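Local coordinates for azurocidin (Homo sapiens, PDB 1A7S), which binds heparin and bacterial lipopolysaccharide, kills Gram-negative bacteria and attracts monocytes as a serine protease homologue released from neutrophil granules, at residues A57-L60 with R61-E64; Q153-P156 with N157-C160. All coordinates share one frame; numbering follows the deposited sequence.

Contact 1 (A57-L60 with R61-E64); sequences AYDL and RRRE
Asp59 OD2 receives hydrogen bonds from two waters that bridge it to Arg62: one, 2.7 Å from OD2, accepts from Arg62 NE, the other from Arg62 NH2. Both sit in the plane of the guanidinium at its edge. The direct salt bridge from Asp59 OD2 to Arg62 NH2 is long, 3.9 Å, and the carboxylate and guanidinium planes are almost perpendicular. The two residues are the ends of a type I beta turn, Asp59 to Arg62, in the loop between barrel strands 51-55 and 69-77, at the place of the calcium-binding loop of trypsin and here rich in arginine. Arg62 N closes it on Asp59 O at 3.0 Å. The same aspartate also makes an Asx turn: with CG anti to its own N (chi1 178°), the carboxylate is placed so that OD1 accepts Arg61 N at 3.0 Å, from above the carboxylate plane. OD1 has a second partner in Arg139, whose positive charge probably helps to stabilise the aspartate as an anion. Aspartate suits this place because its short side chain reaches forward to the amide two residues on, while the other oxygen faces the waters.

The longer Glu64 runs extended beyond CG, bringing the carboxylate edge-on to two successive backbone amides, one for each oxygen: Tyr58 N gives its hydrogen to OE1 at 2.9 Å and Asp59 N to OE2 at 2.8 Å, both nearly straight and both on the syn side. Arg68 adds a salt bridge to OE1. The Tyr58 side chain leads away from this pair, with its ring meeting Phe140 and its hydroxyl bonded to Ala7 O, yet at its root Glu64 OE2 comes within 3.3 Å of Tyr58 CB, close to the plane of the ring.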
loop_
_atom_site.group_PDB
_atom_site.type_symbol
_atom_site.label_atom_id
_atom_site.label_comp_id
_atom_site.label_asym_id
_atom_site.label_seq_id
_atom_site.Cartn_x
_atom_site.Cartn_y
_atom_site.Cartn_z
ATOM N N ALA A 57 -5.170 10.620 -7.500
ATOM C CA ALA A 57 -5.867 11.486 -6.572
ATOM C C ALA A 57 -4.912 12.304 -5.721
ATOM O O ALA A 57 -3.791 11.888 -5.445
ATOM C CB ALA A 57 -6.729 10.650 -5.651
ATOM N N TYR A 58 -5.417 13.440 -5.242
ATOM C CA TYR A 58 -4.709 14.244 -4.252
ATOM C C TYR A 58 -5.642 14.462 -3.065
ATOM O O TYR A 58 -5.369 13.928 -1.954
ATOM C CB TYR A 58 -4.185 15.542 -4.824
ATOM C CG TYR A 58 -3.491 16.441 -3.836
ATOM C CD1 TYR A 58 -2.343 15.956 -3.233
ATOM C CD2 TYR A 58 -3.992 17.679 -3.503
ATOM C CE1 TYR A 58 -1.643 16.652 -2.332
ATOM C CE2 TYR A 58 -3.238 18.446 -2.522
ATOM C CZ TYR A 58 -2.112 17.868 -1.967
ATOM O OH TYR A 58 -1.337 18.619 -1.030
ATOM N N ASP A 59 -6.670 15.268 -3.242
ATOM C CA ASP A 59 -7.690 15.516 -2.191
ATOM C C ASP A 59 -8.872 14.595 -2.420
ATOM O O ASP A 59 -9.572 14.658 -3.433
ATOM C CB ASP A 59 -8.133 17.010 -2.362
ATOM C CG ASP A 59 -9.201 17.440 -1.426
ATOM O OD1 ASP A 59 -9.734 16.602 -0.630
ATOM O OD2 ASP A 59 -9.516 18.655 -1.433
ATOM N N LEU A 60 -9.086 13.654 -1.506
ATOM C CA LEU A 60 -10.113 12.689 -1.652
ATOM C C LEU A 60 -11.498 13.316 -1.915
ATOM O O LEU A 60 -12.329 12.668 -2.537
ATOM C CB LEU A 60 -10.240 11.798 -0.398
ATOM C CG LEU A 60 -9.139 10.831 -0.107
ATOM C CD1 LEU A 60 -9.344 10.070 1.164
ATOM C CD2 LEU A 60 -8.872 9.891 -1.284
ATOM N N ARG A 61 -11.749 14.503 -1.407
ATOM C CA ARG A 61 -13.035 15.136 -1.516
ATOM C C ARG A 61 -13.207 15.960 -2.783
ATOM O O ARG A 61 -14.314 16.532 -2.971
ATOM C CB ARG A 61 -13.352 16.001 -0.294
ATOM C CG ARG A 61 -13.287 15.225 1.013
ATOM C CD ARG A 61 -13.593 16.129 2.229
ATOM N NE ARG A 61 -15.033 16.335 2.335
ATOM C CZ ARG A 61 -15.837 15.717 3.192
ATOM N NH1 ARG A 61 -15.382 15.061 4.249
ATOM N NH2 ARG A 61 -17.140 15.905 3.058
ATOM N N ARG A 62 -12.281 15.928 -3.695
ATOM C CA ARG A 62 -12.314 16.753 -4.928
ATOM C C ARG A 62 -12.356 15.830 -6.125
ATOM O O ARG A 62 -11.746 14.783 -6.193
ATOM C CB ARG A 62 -11.089 17.664 -4.956
ATOM C CG ARG A 62 -11.159 18.858 -5.902
ATOM C CD ARG A 62 -12.062 19.965 -5.455
ATOM N NE ARG A 62 -11.550 20.556 -4.215
ATOM C CZ ARG A 62 -12.253 21.349 -3.417
ATOM N NH1 ARG A 62 -13.503 21.684 -3.687
ATOM N NH2 ARG A 62 -11.701 21.747 -2.251
ATOM N N ARG A 63 -13.052 16.296 -7.205
ATOM C CA ARG A 63 -13.203 15.464 -8.387
ATOM C C ARG A 63 -11.946 15.248 -9.177
ATOM O O ARG A 63 -11.691 14.161 -9.707
ATOM C CB ARG A 63 -14.376 15.959 -9.272
ATOM C CG ARG A 63 -15.706 15.870 -8.575
ATOM C CD ARG A 63 -16.809 16.626 -9.231
ATOM N NE ARG A 63 -16.844 16.437 -10.696
ATOM C CZ ARG A 63 -17.494 17.357 -11.426
ATOM N NH1 ARG A 63 -18.409 18.093 -10.741
ATOM N NH2 ARG A 63 -17.279 17.604 -12.662
ATOM N N GLU A 64 -11.109 16.265 -9.297
ATOM C CA GLU A 64 -9.820 16.186 -9.946
ATOM C C GLU A 64 -9.812 15.446 -11.263
ATOM O O GLU A 64 -8.984 14.573 -11.564
ATOM C CB GLU A 64 -8.855 15.485 -8.933
ATOM C CG GLU A 64 -8.748 16.174 -7.641
ATOM C CD GLU A 64 -7.912 15.505 -6.578
ATOM O OE1 GLU A 64 -7.833 14.258 -6.569
ATOM O OE2 GLU A 64 -7.318 16.271 -5.737
HETATM O O HOH W 1 -8.817 20.079 -3.596
HETATM O O HOH W 2 -9.170 21.307 -0.624
#

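Contact 2 (Q153-P156 with N157-C160); sequences QCRP and NNVC. With EOH (ethanol), chain M.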
loop_
_atom_site.group_PDB
_atom_site.type_symbol
_atom_site.label_atom_id
_atom_site.label_comp_id
_atom_site.label_asym_id
_atom_site.label_seq_id
_atom_site.Cartn_x
_atom_site.Cartn_y
_atom_site.Cartn_z
ATOM N N GLN A 153 12.594 -7.793 16.298
ATOM C CA GLN A 153 11.378 -7.075 16.657
ATOM C C GLN A 153 10.284 -7.355 15.631
ATOM O O GLN A 153 9.161 -6.891 15.673
ATOM C CB GLN A 153 11.770 -5.531 16.602
ATOM C CG GLN A 153 12.829 -5.318 17.718
ATOM C CD GLN A 153 13.389 -3.950 17.764
ATOM O OE1 GLN A 153 12.834 -3.007 17.094
ATOM N NE2 GLN A 153 14.471 -3.718 18.510
ATOM N N CYS A 154 10.669 -8.186 14.650
ATOM C CA CYS A 154 9.736 -8.429 13.527
ATOM C C CYS A 154 9.554 -9.960 13.402
ATOM O O CYS A 154 9.722 -10.722 14.343
ATOM C CB CYS A 154 10.349 -7.838 12.280
ATOM S SG CYS A 154 9.273 -7.430 10.911
ATOM N N ARG A 155 9.164 -10.366 12.217
ATOM C CA ARG A 155 9.011 -11.798 11.894
ATOM C C ARG A 155 9.320 -11.923 10.405
ATOM O O ARG A 155 9.214 -10.935 9.670
ATOM C CB ARG A 155 7.532 -12.160 12.151
ATOM C CG ARG A 155 6.626 -11.367 11.291
ATOM C CD ARG A 155 5.239 -11.166 11.977
ATOM N NE ARG A 155 4.416 -12.195 11.712
ATOM C CZ ARG A 155 3.154 -12.467 11.483
ATOM N NH1 ARG A 155 2.437 -11.729 10.633
ATOM N NH2 ARG A 155 2.538 -13.453 12.104
ATOM N N PRO A 156 9.793 -13.076 9.969
ATOM C CA PRO A 156 10.249 -13.250 8.611
ATOM C C PRO A 156 9.293 -12.850 7.519
ATOM O O PRO A 156 9.760 -12.334 6.472
ATOM C CB PRO A 156 10.698 -14.693 8.514
ATOM C CG PRO A 156 10.954 -15.145 9.884
ATOM C CD PRO A 156 10.054 -14.312 10.801
ATOM N N ASN A 157 7.994 -13.025 7.691
ATOM C CA ASN A 157 7.024 -12.691 6.622
ATOM C C ASN A 157 6.868 -11.185 6.388
ATOM O O ASN A 157 6.252 -10.801 5.396
ATOM C CB ASN A 157 5.628 -13.224 7.060
ATOM C CG ASN A 157 4.721 -13.457 5.913
ATOM O OD1 ASN A 157 3.644 -12.843 5.811
ATOM N ND2 ASN A 157 5.121 -14.329 5.015
ATOM N N ASN A 158 7.387 -10.388 7.311
ATOM C CA ASN A 158 7.186 -8.963 7.321
ATOM C C ASN A 158 8.477 -8.187 7.250
ATOM O O ASN A 158 9.557 -8.710 7.566
ATOM C CB ASN A 158 6.434 -8.535 8.595
ATOM C CG ASN A 158 5.000 -9.082 8.586
ATOM O OD1 ASN A 158 4.072 -8.457 7.932
ATOM N ND2 ASN A 158 4.753 -10.116 9.227
ATOM N N VAL A 159 8.371 -6.928 6.891
ATOM C CA VAL A 159 9.370 -5.901 7.099
ATOM C C VAL A 159 8.706 -4.907 8.100
ATOM O O VAL A 159 7.552 -4.552 7.923
ATOM C CB VAL A 159 9.687 -5.104 5.799
ATOM C CG1 VAL A 159 10.654 -3.954 6.131
ATOM C CG2 VAL A 159 10.293 -6.000 4.770
ATOM N N CYS A 160 9.392 -4.655 9.200
ATOM C CA CYS A 160 8.858 -3.825 10.267
ATOM C C CYS A 160 9.614 -2.512 10.352
ATOM O O CYS A 160 10.799 -2.448 10.073
ATOM C CB CYS A 160 8.934 -4.523 11.605
ATOM S SG CYS A 160 7.981 -6.013 11.698
HETATM C C1 EOH M . 6.570 -5.965 18.001
HETATM C C2 EOH M . 5.433 -6.907 18.165
HETATM O O EOH M . 7.889 -6.502 17.912
#
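Cys154 points its CB toward Cys160, the two CB atoms standing 3.7 Å apart. From that CB the chain turns away from its own backbone N (chi1 -158°), which brings SG to its covalent partner, Cys160 SG, at 2.1 Å. The bridge twists by 81° about the sulfur-sulfur bond, close to the relaxed right angle. Cys154 SG also packs against Asn158 CB at 3.8 Å.

Between the two cysteines the chain reverses in a type I beta turn from Arg155 to Asn158, closed by Asn158 N on Arg155 O at 3.0 Å. Pro156 takes its second position, where the ring holds phi near the value that the turn requires. The Arg155 methylenes pass close to the Asn158 side chain; the guanidinium tip goes on to Gln85 O. Asn157 OD1 accepts a hydrogen bond from Asn88 N, joining the turn to a neighbouring loop. An ethanol, probably from the crystallisation liquor, donates its hydroxyl hydrogen to Gln153 O at 2.6 Å.

A short disulfide-closed loop that takes in the start of strand 158-162 of the C-terminal barrel is the result, and a disulfide at the corresponding place is a familiar feature of the chymotrypsin fold.

In the fold
Contacts 1 and 2 are both local chain reversals with a type I beta turn, but they lie on opposite sides of the molecule's centre, their own centres about 34 Å apart, and share no element. Contact 1 belongs to a surface loop between two strands of the six-stranded barrel; contact 2 is partly buried and leads straight into a strand of the other sheet. Chemistry follows place. At 57-64, carboxylates, backbone amides, arginines and water fix the loop through many polar bonds in a strongly basic neighbourhood. At 153-160 a covalent bridge draws the chain together, and backbone pairing with strand 201-205 ties the turn to its sheet.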